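Local coordinates for protein cytosolic malate dehydrogenase (Trichomonas vaginalis, PDB 4UUO) that probably catalyses the NAD-dependent interconversion of malate and oxaloacetate as a cytosolic malate dehydrogenase, at residues R22-D27 and C58-V63; E2-L7 and V79-L84. All blocks are in the same frame, centred on the assembly; numbering follows the deposited sequence.

Contact 1: residues R22-D27 and C58-V63; sequences RIAKGD and CAFPNV
F60 lays its ring against the last turn of helix 14-25, where K25 CA stands 4.0 Å from the centroid of the F60 ring and almost on its normal, a CH-pi contact. The ring is carried there by CG set anti to the carbonyl carbon (chi1 -71°), while C58 CB lies over the opposite face, toward the rim. K25 crosses the same ring with its aliphatic part, CG lying 4.0 Å from F60 CE1; the rest of the lysine runs on to a long salt bridge with D27, which also holds R22 NE through OD2. The small methyl of A24 touches both V63 CG2, at 3.5 Å from its CB, and F60 CD2, where the helix comes close to the turn. N62 turns toward the helix end, its CB 3.3 Å from A24 O, while ND2 bonds to R32 O. G26 suits its place through its positive phi, as the C-prime residue of a Schellman motif. F60 and P61 also pack against the second subunit. Van der Waals and CH-pi contacts, with the A24 carbonyl against side-chain carbons, thus pack the C-terminal end of helix 14-25 against the turn leading into strand 63-69.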
loop_
_atom_site.group_PDB
_atom_site.type_symbol
_atom_site.label_atom_id
_atom_site.label_comp_id
_atom_site.label_asym_id
_atom_site.label_seq_id
_atom_site.Cartn_x
_atom_site.Cartn_y
_atom_site.Cartn_z
ATOM N N ARG A 22 -2.961 -5.005 0.395
ATOM C CA ARG A 22 -4.229 -4.714 -0.258
ATOM C C ARG A 22 -5.112 -5.957 -0.289
ATOM O O ARG A 22 -6.299 -5.894 0.034
ATOM C CB ARG A 22 -4.002 -4.193 -1.669
ATOM C CG ARG A 22 -3.374 -2.820 -1.725
ATOM C CD ARG A 22 -3.658 -2.172 -3.066
ATOM N NE ARG A 22 -5.072 -1.843 -3.204
ATOM C CZ ARG A 22 -5.619 -1.339 -4.302
ATOM N NH1 ARG A 22 -4.868 -1.110 -5.368
ATOM N NH2 ARG A 22 -6.916 -1.067 -4.337
ATOM N N ILE A 23 -4.521 -7.085 -0.676
ATOM C CA ILE A 23 -5.237 -8.352 -0.736
ATOM C C ILE A 23 -5.718 -8.753 0.653
ATOM O O ILE A 23 -6.853 -9.209 0.830
ATOM C CB ILE A 23 -4.349 -9.466 -1.326
ATOM C CG1 ILE A 23 -4.013 -9.155 -2.784
ATOM C CG2 ILE A 23 -5.028 -10.828 -1.215
ATOM C CD1 ILE A 23 -2.983 -10.075 -3.358
ATOM N N ALA A 24 -4.842 -8.561 1.633
ATOM C CA ALA A 24 -5.121 -8.917 3.016
ATOM C C ALA A 24 -6.228 -8.054 3.621
ATOM O O ALA A 24 -7.013 -8.522 4.447
ATOM C CB ALA A 24 -3.850 -8.802 3.841
ATOM N N LYS A 25 -6.279 -6.790 3.217
ATOM C CA LYS A 25 -7.320 -5.881 3.679
ATOM C C LYS A 25 -8.689 -6.335 3.162
ATOM O O LYS A 25 -9.710 -6.159 3.828
ATOM C CB LYS A 25 -7.019 -4.452 3.223
ATOM C CG LYS A 25 -7.977 -3.423 3.779
ATOM C CD LYS A 25 -8.044 -2.198 2.892
ATOM C CE LYS A 25 -9.263 -1.363 3.248
ATOM N NZ LYS A 25 -10.509 -2.182 3.201
ATOM N N GLY A 26 -8.693 -6.928 1.970
ATOM C CA GLY A 26 -9.908 -7.446 1.372
ATOM C C GLY A 26 -10.271 -6.712 0.098
ATOM O O GLY A 26 -11.427 -6.731 -0.332
ATOM N N ASP A 27 -9.277 -6.067 -0.509
ATOM C CA ASP A 27 -9.502 -5.238 -1.691
ATOM C C ASP A 27 -9.792 -6.065 -2.942
ATOM O O ASP A 27 -10.469 -5.597 -3.863
ATOM C CB ASP A 27 -8.290 -4.333 -1.947
ATOM C CG ASP A 27 -8.199 -3.183 -0.962
ATOM O OD1 ASP A 27 -8.936 -3.195 0.048
ATOM O OD2 ASP A 27 -7.393 -2.260 -1.203
ATOM N N CYS A 58 -1.070 -5.214 11.366
ATOM C CA CYS A 58 -2.154 -4.506 10.693
ATOM C C CYS A 58 -3.521 -4.864 11.262
ATOM O O CYS A 58 -4.452 -4.055 11.212
ATOM C CB CYS A 58 -2.133 -4.798 9.202
ATOM S SG CYS A 58 -0.762 -4.034 8.356
ATOM N N ALA A 59 -3.627 -6.086 11.786
ATOM C CA ALA A 59 -4.839 -6.583 12.439
ATOM C C ALA A 59 -6.031 -6.599 11.488
ATOM O O ALA A 59 -7.115 -6.113 11.814
ATOM C CB ALA A 59 -5.153 -5.755 13.675
ATOM N N PHE A 60 -5.816 -7.164 10.306
ATOM C CA PHE A 60 -6.873 -7.318 9.319
ATOM C C PHE A 60 -7.761 -8.511 9.644
ATOM O O PHE A 60 -7.289 -9.647 9.662
ATOM C CB PHE A 60 -6.272 -7.483 7.926
ATOM C CG PHE A 60 -5.651 -6.235 7.388
ATOM C CD1 PHE A 60 -6.289 -5.017 7.528
ATOM C CD2 PHE A 60 -4.428 -6.277 6.745
ATOM C CE1 PHE A 60 -5.725 -3.862 7.032
ATOM C CE2 PHE A 60 -3.860 -5.124 6.245
ATOM C CZ PHE A 60 -4.511 -3.913 6.394
ATOM N N PRO A 61 -9.052 -8.259 9.906
ATOM C CA PRO A 61 -9.975 -9.372 10.153
ATOM C C PRO A 61 -10.151 -10.243 8.913
ATOM O O PRO A 61 -10.404 -11.439 9.034
ATOM C CB PRO A 61 -11.285 -8.668 10.531
ATOM C CG PRO A 61 -11.167 -7.299 9.961
ATOM C CD PRO A 61 -9.713 -6.950 10.036
ATOM N N ASN A 62 -9.985 -9.646 7.736
ATOM C CA ASN A 62 -10.165 -10.345 6.468
ATOM C C ASN A 62 -9.134 -11.451 6.238
ATOM O O ASN A 62 -9.301 -12.298 5.359
ATOM C CB ASN A 62 -10.117 -9.338 5.313
ATOM C CG ASN A 62 -10.421 -9.971 3.969
ATOM O OD1 ASN A 62 -9.517 -10.403 3.256
ATOM N ND2 ASN A 62 -11.703 -10.031 3.620
ATOM N N VAL A 63 -8.061 -11.443 7.023
ATOM C CA VAL A 63 -6.998 -12.437 6.851
ATOM C C VAL A 63 -7.249 -13.719 7.649
ATOM O O VAL A 63 -7.089 -13.752 8.872
ATOM C CB VAL A 63 -5.620 -11.869 7.247
ATOM C CG1 VAL A 63 -4.539 -12.932 7.090
ATOM C CG2 VAL A 63 -5.290 -10.652 6.407
#

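Contact 2: residues E2-L7 and V79-L84; sequences EPIHIL and VDVAFL
Strands 4-7 and 81-84 run parallel, their axes 4.7 Å apart and 12° from aligned, with I6 paired to V81 and L7 to A82. L7 is held through both its N and its O: its N gives a nearly linear bond to V81 O at 2.8 Å, and its O receives F83 N at 2.7 Å. At the start of the pairing H5 O takes D80 N in its carbonyl plane at 2.7 Å, with a weak second bond from V81 N. D80 folds back with CG anti to its carbonyl carbon (chi1 -60°), which lets OD1 accept a weak bond from H5 N, while I4 CG1 packs on D80 CB. The imidazole of H5 leads away to H37, where ND1 is hydrogen-bonded.

Beta-branched residues suit the face bearing I6 and V81: the two lie side by side, I4 CD1 reaches V81 CG2, and I6 CG2 meets the edge of the F83 ring in its plane, 3.7 Å from CE2. On the other face the L7 chain, its CG anti to the backbone N (chi1 169°), places CD2 4.1 Å from the small A82 CB, and L7 CB meets V79 CG1. Main-chain bonds therefore set the register and apolar side chains pack on both faces, joining two central strands of the Rossmann-fold sheet; D80 OD1, also in a long, weak ion pair with K119, adds its weak bond where the pairing begins.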
loop_
_atom_site.group_PDB
_atom_site.type_symbol
_atom_site.label_atom_id
_atom_site.label_comp_id
_atom_site.label_asym_id
_atom_site.label_seq_id
_atom_site.Cartn_x
_atom_site.Cartn_y
_atom_site.Cartn_z
ATOM N N GLU A 2 -13.862 -22.290 2.602
ATOM C CA GLU A 2 -14.305 -21.140 1.818
ATOM C C GLU A 2 -13.344 -19.927 1.748
ATOM O O GLU A 2 -13.506 -19.088 0.859
ATOM C CB GLU A 2 -15.662 -20.657 2.337
ATOM C CG GLU A 2 -15.588 -19.804 3.587
ATOM C CD GLU A 2 -16.933 -19.224 3.966
ATOM O OE1 GLU A 2 -17.929 -19.545 3.281
ATOM O OE2 GLU A 2 -16.997 -18.451 4.945
ATOM N N PRO A 3 -12.363 -19.800 2.673
ATOM C CA PRO A 3 -11.456 -18.676 2.402
ATOM C C PRO A 3 -10.593 -18.930 1.169
ATOM O O PRO A 3 -10.252 -20.082 0.886
ATOM C CB PRO A 3 -10.597 -18.596 3.670
ATOM C CG PRO A 3 -10.672 -19.958 4.259
ATOM C CD PRO A 3 -12.066 -20.422 3.977
ATOM N N ILE A 4 -10.251 -17.873 0.442
ATOM C CA ILE A 4 -9.530 -18.036 -0.813
ATOM C C ILE A 4 -8.008 -17.969 -0.630
ATOM O O ILE A 4 -7.477 -17.104 0.080
ATOM C CB ILE A 4 -9.980 -16.983 -1.858
ATOM C CG1 ILE A 4 -9.143 -17.107 -3.139
ATOM C CG2 ILE A 4 -9.931 -15.576 -1.273
ATOM C CD1 ILE A 4 -9.526 -16.137 -4.223
ATOM N N HIS A 5 -7.316 -18.903 -1.276
ATOM C CA HIS A 5 -5.872 -19.017 -1.163
ATOM C C HIS A 5 -5.182 -18.297 -2.307
ATOM O O HIS A 5 -5.288 -18.693 -3.472
ATOM C CB HIS A 5 -5.467 -20.491 -1.103
ATOM C CG HIS A 5 -5.922 -21.174 0.148
ATOM N ND1 HIS A 5 -5.062 -21.486 1.182
ATOM C CD2 HIS A 5 -7.152 -21.565 0.556
ATOM C CE1 HIS A 5 -5.739 -22.061 2.158
ATOM N NE2 HIS A 5 -7.013 -22.119 1.805
ATOM N N ILE A 6 -4.481 -17.226 -1.952
ATOM C CA ILE A 6 -3.882 -16.327 -2.926
ATOM C C ILE A 6 -2.373 -16.272 -2.744
ATOM O O ILE A 6 -1.878 -15.958 -1.661
ATOM C CB ILE A 6 -4.478 -14.913 -2.805
ATOM C CG1 ILE A 6 -5.984 -14.958 -3.094
ATOM C CG2 ILE A 6 -3.753 -13.943 -3.733
ATOM C CD1 ILE A 6 -6.732 -13.705 -2.725
ATOM N N LEU A 7 -1.649 -16.587 -3.813
ATOM C CA LEU A 7 -0.194 -16.658 -3.766
ATOM C C LEU A 7 0.476 -15.418 -4.345
ATOM O O LEU A 7 0.099 -14.927 -5.409
ATOM C CB LEU A 7 0.298 -17.899 -4.516
ATOM C CG LEU A 7 1.808 -17.959 -4.777
ATOM C CD1 LEU A 7 2.582 -18.323 -3.513
ATOM C CD2 LEU A 7 2.124 -18.915 -5.911
ATOM N N VAL A 79 -3.909 -23.097 -4.078
ATOM C CA VAL A 79 -4.180 -21.682 -4.329
ATOM C C VAL A 79 -5.172 -21.482 -5.479
ATOM O O VAL A 79 -5.236 -22.282 -6.415
ATOM C CB VAL A 79 -2.878 -20.878 -4.628
ATOM C CG1 VAL A 79 -1.939 -20.900 -3.424
ATOM C CG2 VAL A 79 -2.182 -21.403 -5.871
ATOM N N ASP A 80 -5.954 -20.410 -5.388
ATOM C CA ASP A 80 -6.944 -20.084 -6.407
ATOM C C ASP A 80 -6.440 -18.968 -7.315
ATOM O O ASP A 80 -6.898 -18.825 -8.448
ATOM C CB ASP A 80 -8.267 -19.669 -5.756
ATOM C CG ASP A 80 -8.859 -20.760 -4.882
ATOM O OD1 ASP A 80 -8.508 -20.821 -3.686
ATOM O OD2 ASP A 80 -9.681 -21.553 -5.391
ATOM N N VAL A 81 -5.504 -18.174 -6.802
ATOM C CA VAL A 81 -4.924 -17.060 -7.547
ATOM C C VAL A 81 -3.419 -17.011 -7.321
ATOM O O VAL A 81 -2.952 -17.087 -6.183
ATOM C CB VAL A 81 -5.542 -15.700 -7.132
ATOM C CG1 VAL A 81 -4.795 -14.538 -7.792
ATOM C CG2 VAL A 81 -7.029 -15.648 -7.465
ATOM N N ALA A 82 -2.659 -16.887 -8.404
ATOM C CA ALA A 82 -1.211 -16.777 -8.293
ATOM C C ALA A 82 -0.713 -15.491 -8.936
ATOM O O ALA A 82 -0.881 -15.273 -10.139
ATOM C CB ALA A 82 -0.533 -17.980 -8.927
ATOM N N PHE A 83 -0.111 -14.635 -8.119
ATOM C CA PHE A 83 0.576 -13.461 -8.622
ATOM C C PHE A 83 2.051 -13.796 -8.767
ATOM O O PHE A 83 2.816 -13.719 -7.803
ATOM C CB PHE A 83 0.383 -12.266 -7.689
ATOM C CG PHE A 83 -1.029 -11.754 -7.633
ATOM C CD1 PHE A 83 -1.518 -10.928 -8.635
ATOM C CD2 PHE A 83 -1.867 -12.090 -6.576
ATOM C CE1 PHE A 83 -2.813 -10.443 -8.583
ATOM C CE2 PHE A 83 -3.170 -11.609 -6.520
ATOM C CZ PHE A 83 -3.643 -10.786 -7.528
ATOM N N LEU A 84 2.446 -14.194 -9.968
ATOM C CA LEU A 84 3.845 -14.500 -10.220
ATOM C C LEU A 84 4.639 -13.197 -10.392
ATOM O O LEU A 84 4.930 -12.753 -11.510
ATOM C CB LEU A 84 3.986 -15.408 -11.444
ATOM C CG LEU A 84 3.258 -16.758 -11.378
ATOM C CD1 LEU A 84 3.644 -17.650 -12.565
ATOM C CD2 LEU A 84 3.514 -17.473 -10.047
#

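Both contacts belong to the NAD-binding domain, their centres 14 Å apart. Strand 4-8 of contact 2 leads through the predicted NAD-binding glycine-rich loop into helix 14-25, whose end forms contact 1; the chain then passes strand 34-39 and helix 45-58 to reach 58-63, and only later returns as strand 81-84. Contact 1 therefore falls, in sequence, between the two halves of contact 2. I23 CD1 lies 3.5 Å from F83 CE2 and I23 CG2 3.7 Å from I6 CD1. Contact 2 lies inside the sheet, contact 1 farther out, at the subunit interface. Strand, loop and helix thus form the start of the Rossmann fold, with the helix packed on the sheet through I23.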